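Local coordinates for putative hydroxymethylglutaryl-CoA synthase (PDB 3SQZ), which probably catalyses the condensation of acetyl-CoA with acetoacetyl-CoA to give 3-hydroxy-3-methylglutaryl-CoA, at residues A[110-115]-A[171-176]; A[42-47]-A[190-195]. One frame throughout, in Å; residues are numbered along the deposited sequence.

Contact 1. Residues A[110-115]-A[171-176]; sequences LATESS and ASDIAK
Asp173 and Ser114 meet because their first torsions turn each group inward: chi1 of -89° swings the Asp173 carboxylate across to 110-115, while at -57° Ser114 OG lies beside its own backbone N and anti to the carbonyl carbon, facing the strand. Asp173 OD2 then accepts two bonds, from Glu113 N on its syn lone pair at 2.8 Å and from the Ser114 OG hydroxyl on its anti lone pair at 2.6 Å. The hydroxyl is used twice, since Ile174 N donates to Ser114 OG at 3.1 Å in a nearly straight bond (169°). A short aspartate and a small serine suit this site, where 110-115 bends away from its neighbour and side chains take over from backbone pairing. The last regular link is Ser172 N to Ala111 O, 3.1 Å, in parallel register. Thr112 OG1, 2.7 Å from Ser172 O, accepts from Ser114 N in an ST turn that shapes the bend. Glu113, predicted to be the catalytic proton donor/acceptor, has its backbone N held by Asp173, and its CG passes 3.4 Å from Asp173 OD2; the two carboxylate planes stand nearly perpendicular. Thr313 OG1 lies within hydrogen-bonding reach of both Asp173 OD1 and Ala111 O, tying the bend to the loop that also brings Tyr312 against Glu113. The small Ala111 and Ala171 share one sheet face, both against Ala148 of helix 147-161; Leu110 and Ser172 meet helix 85-94, with Ser172 OG bonded to Val85 O. In the sheet, strand 105-111 lies between strands 137-141 and 166-175.

Contact 2. Residues A[42-47]-A[190-195]; sequences IGFTSS and GSIAML
Gly190 passes close to the chain of Ser46, the two CA atoms 4.1 Å apart, and its CA also lies near CE1 of the Phe44 ring. The bare backbone of glycine suits so close an approach. Ser191 follows in a hydrogen-bonded antiparallel pair with Thr45: Ser191 N gives to Thr45 O at 2.9 Å, and Thr45 N returns a bond to Ser191 O at 3.0 Å. The Phe44 ring leans obliquely on the same strand, its CD1 3.1 Å from Ser191 O. On the other face Ser191 OG bonds to Ser92 OG of helix 85-94, which suits a small polar residue under a helix. Ile192 pairs with Phe44 without backbone bonds between them. Its chi1 of -73° sets CG1 anti to the carbonyl carbon, and the next torsion brings CD1 to 3.7 Å from Phe44 CD1, while the other branch, CG2, meets Ile42 CG2 at 4.2 Å. One beta-branched residue therefore serves two neighbours, and the three side chains line a continuous apolar face. Ala193 regains the hydrogen-bonded register with Gly43; Ala193 N to Gly43 O and Gly43 N to Ala193 O are both 2.8 Å. The methyl of Ala193 shares its face with Ser191 and rests on Ser92, while Gly43 adds no side chain there. Met194 faces Ile42 through its CG; its end turns away from Ile42, and the side chain packs on Phe317 of helix 315-326. Helix 85-94 thus covers the Ser191 face and helix 315-326 the Phe44 and Ile192 face: an antiparallel pair inside a mixed sheet with helices on both faces, as in the layered alpha-beta-alpha-beta-alpha architecture of the thiolase fold.

How the contacts relate
Both contacts belong to one mixed sheet, their centres about 12 Å apart, in the strand order 105-111, 166-175, 188-198, 37-45. Contact 1 supplies the first two strands and contact 2 the last two; strands 166-175 and 188-198 join them through probable backbone bonds, Ala171 N to Ile192 O at 2.8 Å and Asp173 O to Gly190 N at 3.1 Å. Along the chain, 42-47 comes first and 190-195 last, so contact 1 is nested within the loop closed by contact 2. Helix 85-94 packs against both. The shared sheet connects contact 2 to the bend bearing Glu113, whose side chain is about 7 Å from that of His267, also a predicted proton donor/acceptor, and from bound coenzyme A.

Contact 1. Residues A[110-115]-A[171-176]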
ATOM      1  N   LEU A 110       8.330   8.674  -2.939  1.00  8.40           N
ATOM      2  CA  LEU A 110       7.732   7.463  -3.486  1.00  8.59           C
ATOM      3  C   LEU A 110       8.339   6.248  -2.806  1.00  8.47           C
ATOM      4  O   LEU A 110       9.537   5.993  -2.955  1.00  9.89           O
ATOM      5  CB  LEU A 110       7.980   7.387  -4.991  1.00  9.68           C
ATOM      6  CG  LEU A 110       7.558   6.066  -5.651  1.00 10.07           C
ATOM      7  CD1 LEU A 110       6.067   5.787  -5.506  1.00 10.22           C
ATOM      8  CD2 LEU A 110       7.980   6.053  -7.116  1.00 10.85           C
ATOM      9  N   ALA A 111       7.519   5.527  -2.050  1.00  8.45           N
ATOM     10  CA  ALA A 111       7.887   4.232  -1.492  1.00  8.44           C
ATOM     11  C   ALA A 111       7.439   3.156  -2.473  1.00  8.51           C
ATOM     12  O   ALA A 111       6.271   3.133  -2.874  1.00  9.35           O
ATOM     13  CB  ALA A 111       7.210   4.041  -0.144  1.00  9.13           C
ATOM     14  N   THR A 112       8.365   2.299  -2.895  1.00  8.01           N
ATOM     15  CA  THR A 112       8.029   1.274  -3.866  1.00  7.96           C
ATOM     16  C   THR A 112       9.085   0.183  -3.869  1.00  8.07           C
ATOM     17  O   THR A 112      10.233   0.418  -3.479  1.00  8.58           O
ATOM     18  CB  THR A 112       7.891   1.868  -5.303  1.00  8.69           C
ATOM     19  OG1 THR A 112       7.370   0.876  -6.191  1.00  8.86           O
ATOM     20  CG2 THR A 112       9.243   2.353  -5.843  1.00  9.45           C
ATOM     21  N   GLU A 113       8.690  -1.001  -4.329  1.00  8.36           N
ATOM     22  CA  GLU A 113       9.642  -2.032  -4.726  1.00  8.51           C
ATOM     23  C   GLU A 113       9.395  -2.441  -6.177  1.00  8.71           C
ATOM     24  O   GLU A 113       9.852  -3.498  -6.617  1.00  9.92           O
ATOM     25  CB  GLU A 113       9.614  -3.238  -3.776  1.00  9.17           C
ATOM     26  CG  GLU A 113       8.250  -3.879  -3.613  1.00  9.97           C
ATOM     27  CD  GLU A 113       8.296  -5.171  -2.819  1.00 11.08           C
ATOM     28  OE1 GLU A 113       8.831  -6.164  -3.354  1.00 13.94           O
ATOM     29  OE2 GLU A 113       7.789  -5.192  -1.665  1.00 11.27           O
ATOM     30  N   SER A 114       8.708  -1.569  -6.917  1.00  8.44           N
ATOM     31  CA  SER A 114       8.351  -1.821  -8.314  1.00  9.23           C
ATOM     32  C   SER A 114       8.917  -0.720  -9.211  1.00  8.72           C
ATOM     33  O   SER A 114       8.273  -0.282 -10.170  1.00  9.57           O
ATOM     34  CB  SER A 114       6.820  -1.854  -8.464  1.00 10.34           C
ATOM     35  OG  SER A 114       6.233  -2.833  -7.619  1.00 10.26           O
ATOM     36  N   SER A 115      10.128  -0.269  -8.901  1.00  8.91           N
ATOM     37  CA  SER A 115      10.715   0.861  -9.614  1.00  9.26           C
ATOM     38  C   SER A 115      10.906   0.602 -11.099  1.00  8.86           C
ATOM     39  O   SER A 115      11.070  -0.544 -11.535  1.00  9.33           O
ATOM     40  CB  SER A 115      12.046   1.261  -8.979  1.00  9.89           C
ATOM     41  OG  SER A 115      13.003   0.222  -9.075  1.00 10.39           O
ATOM     42  N   ALA A 171       2.758   5.364  -1.819  1.00  9.06           N
ATOM     43  CA  ALA A 171       3.119   3.966  -1.613  1.00  8.96           C
ATOM     44  C   ALA A 171       2.477   3.197  -2.751  1.00  8.99           C
ATOM     45  O   ALA A 171       1.270   2.924  -2.714  1.00 11.08           O
ATOM     46  CB  ALA A 171       2.593   3.481  -0.286  1.00  9.54           C
ATOM     47  N   SER A 172       3.275   2.877  -3.770  1.00  8.88           N
ATOM     48  CA  SER A 172       2.753   2.416  -5.050  1.00  9.21           C
ATOM     49  C   SER A 172       3.517   1.183  -5.500  1.00  8.51           C
ATOM     50  O   SER A 172       4.742   1.163  -5.462  1.00  9.06           O
ATOM     51  CB  SER A 172       2.911   3.517  -6.089  1.00  9.18           C
ATOM     52  OG  SER A 172       2.366   3.104  -7.324  1.00  9.35           O
ATOM     53  N   ASP A 173       2.794   0.155  -5.937  1.00  8.88           N
ATOM     54  CA  ASP A 173       3.434  -1.115  -6.263  1.00  9.15           C
ATOM     55  C   ASP A 173       2.531  -1.984  -7.122  1.00  8.96           C
ATOM     56  O   ASP A 173       1.294  -1.867  -7.091  1.00  9.67           O
ATOM     57  CB  ASP A 173       3.797  -1.888  -4.987  1.00  9.53           C
ATOM     58  CG  ASP A 173       5.188  -1.554  -4.459  1.00  8.68           C
ATOM     59  OD1 ASP A 173       5.296  -1.154  -3.280  1.00  9.70           O
ATOM     60  OD2 ASP A 173       6.171  -1.737  -5.210  1.00  8.72           O
ATOM     61  N   ILE A 174       3.178  -2.881  -7.861  1.00  9.16           N
ATOM     62  CA  ILE A 174       2.500  -3.930  -8.602  1.00  9.82           C
ATOM     63  C   ILE A 174       3.137  -5.241  -8.169  1.00  9.74           C
ATOM     64  O   ILE A 174       4.324  -5.483  -8.421  1.00 11.08           O
ATOM     65  CB  ILE A 174       2.632  -3.720 -10.113  1.00 11.27           C
ATOM     66  CG1 ILE A 174       1.894  -2.440 -10.509  1.00 12.89           C
ATOM     67  CG2 ILE A 174       2.073  -4.918 -10.870  1.00 12.22           C
ATOM     68  CD1 ILE A 174       2.176  -1.976 -11.912  1.00 15.13           C
ATOM     69  N   ALA A 175       2.347  -6.066  -7.484  1.00 10.00           N
ATOM     70  CA  ALA A 175       2.824  -7.340  -6.976  1.00  9.78           C
ATOM     71  C   ALA A 175       2.636  -8.394  -8.056  1.00  9.54           C
ATOM     72  O   ALA A 175       1.513  -8.748  -8.413  1.00  9.99           O
ATOM     73  CB  ALA A 175       2.099  -7.712  -5.702  1.00 11.13           C
ATOM     74  N   LYS A 176       3.760  -8.876  -8.577  1.00 10.21           N
ATOM     75  CA  LYS A 176       3.799  -9.732  -9.750  1.00 10.85           C
ATOM     76  C   LYS A 176       4.742 -10.888  -9.434  1.00 10.32           C
ATOM     77  O   LYS A 176       5.944 -10.670  -9.235  1.00 11.22           O
ATOM     78  CB  LYS A 176       4.293  -8.897 -10.938  1.00 12.47           C
ATOM     79  CG  LYS A 176       4.344  -9.607 -12.268  1.00 12.81           C
ATOM     80  CD  LYS A 176       4.698  -8.653 -13.410  1.00 13.83           C
ATOM     81  CE  LYS A 176       3.614  -7.600 -13.609  1.00 13.93           C
ATOM     82  NZ  LYS A 176       3.917  -6.673 -14.740  1.00 13.82           N
TER

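Contact 2. Residues A[42-47]-A[190-195]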
ATOM      1  N   ILE A  42      -6.062  10.887   2.507  1.00  9.98           N
ATOM      2  CA  ILE A  42      -5.609   9.626   1.936  1.00  9.82           C
ATOM      3  C   ILE A  42      -6.304   9.405   0.599  1.00  9.95           C
ATOM      4  O   ILE A  42      -7.534   9.458   0.525  1.00 11.22           O
ATOM      5  CB  ILE A  42      -5.920   8.418   2.855  1.00 10.21           C
ATOM      6  CG1 ILE A  42      -5.345   8.616   4.258  1.00 11.19           C
ATOM      7  CG2 ILE A  42      -5.401   7.137   2.236  1.00 11.14           C
ATOM      8  CD1 ILE A  42      -5.822   7.593   5.277  1.00 12.89           C
ATOM      9  N   GLY A  43      -5.512   9.183  -0.448  1.00  9.31           N
ATOM     10  CA  GLY A  43      -6.037   8.845  -1.755  1.00  9.79           C
ATOM     11  C   GLY A  43      -5.658   7.423  -2.105  1.00  9.21           C
ATOM     12  O   GLY A  43      -4.646   6.901  -1.617  1.00  9.35           O
ATOM     13  N   PHE A  44      -6.469   6.786  -2.942  1.00  9.43           N
ATOM     14  CA  PHE A  44      -6.161   5.447  -3.407  1.00 10.10           C
ATOM     15  C   PHE A  44      -6.557   5.282  -4.856  1.00  9.74           C
ATOM     16  O   PHE A  44      -7.649   5.682  -5.253  1.00 10.60           O
ATOM     17  CB  PHE A  44      -6.883   4.373  -2.582  1.00 10.25           C
ATOM     18  CG  PHE A  44      -6.611   2.978  -3.068  1.00 10.31           C
ATOM     19  CD1 PHE A  44      -5.340   2.434  -2.940  1.00 10.60           C
ATOM     20  CD2 PHE A  44      -7.600   2.224  -3.684  1.00 10.87           C
ATOM     21  CE1 PHE A  44      -5.063   1.162  -3.404  1.00 11.35           C
ATOM     22  CE2 PHE A  44      -7.326   0.950  -4.146  1.00 11.51           C
ATOM     23  CZ  PHE A  44      -6.059   0.418  -4.009  1.00 11.29           C
ATOM     24  N   THR A  45      -5.678   4.682  -5.641  1.00  9.61           N
ATOM     25  CA  THR A  45      -5.948   4.318  -7.035  0.63 10.58           C
ATOM     26  C   THR A  45      -5.519   2.866  -7.244  1.00 10.97           C
ATOM     27  O   THR A  45      -4.443   2.487  -6.790  1.00 12.46           O
ATOM     28  CB  THR A  45      -5.172   5.243  -8.036  0.63 11.97           C
ATOM     29  OG1 THR A  45      -5.648   6.592  -7.920  0.63 12.21           O
ATOM     30  CG2 THR A  45      -5.328   4.783  -9.490  0.63 13.11           C
ATOM     31  N   SER A  46      -6.318   2.086  -7.955  1.00  9.77           N
ATOM     32  CA  SER A  46      -5.871   0.785  -8.416  1.00 10.20           C
ATOM     33  C   SER A  46      -5.965   0.751  -9.934  1.00  9.55           C
ATOM     34  O   SER A  46      -6.286   1.758 -10.560  1.00 10.54           O
ATOM     35  CB  SER A  46      -6.657  -0.340  -7.744  1.00  9.89           C
ATOM     36  OG  SER A  46      -6.063  -1.596  -7.998  1.00 10.13           O
ATOM     37  N   SER A  47      -5.642  -0.395 -10.522  1.00  9.79           N
ATOM     38  CA  SER A  47      -5.747  -0.559 -11.959  1.00  9.78           C
ATOM     39  C   SER A  47      -7.205  -0.797 -12.364  1.00  9.56           C
ATOM     40  O   SER A  47      -8.104  -0.886 -11.514  1.00 10.48           O
ATOM     41  CB  SER A  47      -4.859  -1.709 -12.415  1.00 11.82           C
ATOM     42  OG  SER A  47      -5.157  -2.863 -11.662  1.00 13.55           O
ATOM     43  N   GLY A 190      -1.709  -1.237  -6.897  1.00  9.08           N
ATOM     44  CA  GLY A 190      -2.372  -0.060  -6.382  1.00  9.85           C
ATOM     45  C   GLY A 190      -1.407   0.910  -5.749  1.00  8.77           C
ATOM     46  O   GLY A 190      -0.230   0.598  -5.535  1.00  9.31           O
ATOM     47  N   SER A 191      -1.919   2.095  -5.451  1.00  8.56           N
ATOM     48  CA  SER A 191      -1.132   3.131  -4.795  1.00  8.22           C
ATOM     49  C   SER A 191      -1.977   3.878  -3.788  1.00  8.26           C
ATOM     50  O   SER A 191      -3.112   4.271  -4.077  1.00  8.98           O
ATOM     51  CB  SER A 191      -0.592   4.140  -5.809  1.00  8.87           C
ATOM     52  OG  SER A 191       0.093   5.204  -5.153  1.00  9.47           O
ATOM     53  N   ILE A 192      -1.389   4.101  -2.617  1.00  8.64           N
ATOM     54  CA  ILE A 192      -1.914   4.989  -1.595  1.00  8.76           C
ATOM     55  C   ILE A 192      -1.136   6.301  -1.635  1.00  8.63           C
ATOM     56  O   ILE A 192       0.095   6.290  -1.732  1.00  9.83           O
ATOM     57  CB  ILE A 192      -1.756   4.352  -0.196  1.00  9.67           C
ATOM     58  CG1 ILE A 192      -2.765   3.209  -0.019  1.00 10.14           C
ATOM     59  CG2 ILE A 192      -1.873   5.403   0.905  1.00 10.76           C
ATOM     60  CD1 ILE A 192      -4.173   3.647   0.304  1.00 10.63           C
ATOM     61  N   ALA A 193      -1.849   7.419  -1.591  1.00  8.32           N
ATOM     62  CA  ALA A 193      -1.235   8.738  -1.417  1.00  8.81           C
ATOM     63  C   ALA A 193      -1.646   9.277  -0.057  1.00  8.34           C
ATOM     64  O   ALA A 193      -2.816   9.201   0.311  1.00  9.32           O
ATOM     65  CB  ALA A 193      -1.693   9.687  -2.513  1.00  9.45           C
ATOM     66  N   MET A 194      -0.692   9.825   0.688  1.00  9.08           N
ATOM     67  CA  MET A 194      -0.972  10.447   1.977  1.00 10.07           C
ATOM     68  C   MET A 194      -0.401  11.853   1.986  1.00  9.88           C
ATOM     69  O   MET A 194       0.774  12.049   1.669  1.00 11.18           O
ATOM     70  CB  MET A 194      -0.391   9.613   3.124  1.00 10.58           C
ATOM     71  CG  MET A 194      -1.115   8.291   3.285  1.00 11.12           C
ATOM     72  SD  MET A 194      -0.400   7.144   4.476  1.00 13.14           S
ATOM     73  CE  MET A 194       1.063   6.624   3.586  1.00 14.04           C
ATOM     74  N   LEU A 195      -1.238  12.827   2.310  1.00 10.14           N
ATOM     75  CA  LEU A 195      -0.792  14.195   2.483  1.00 10.45           C
ATOM     76  C   LEU A 195      -0.560  14.434   3.959  1.00 10.22           C
ATOM     77  O   LEU A 195      -1.481  14.262   4.772  1.00 11.15           O
ATOM     78  CB  LEU A 195      -1.843  15.155   1.948  1.00 11.82           C
ATOM     79  CG  LEU A 195      -1.427  16.626   2.002  1.00 13.92           C
ATOM     80  CD1 LEU A 195      -0.301  16.917   1.003  1.00 13.23           C
ATOM     81  CD2 LEU A 195      -2.619  17.521   1.757  1.00 16.41           C
TER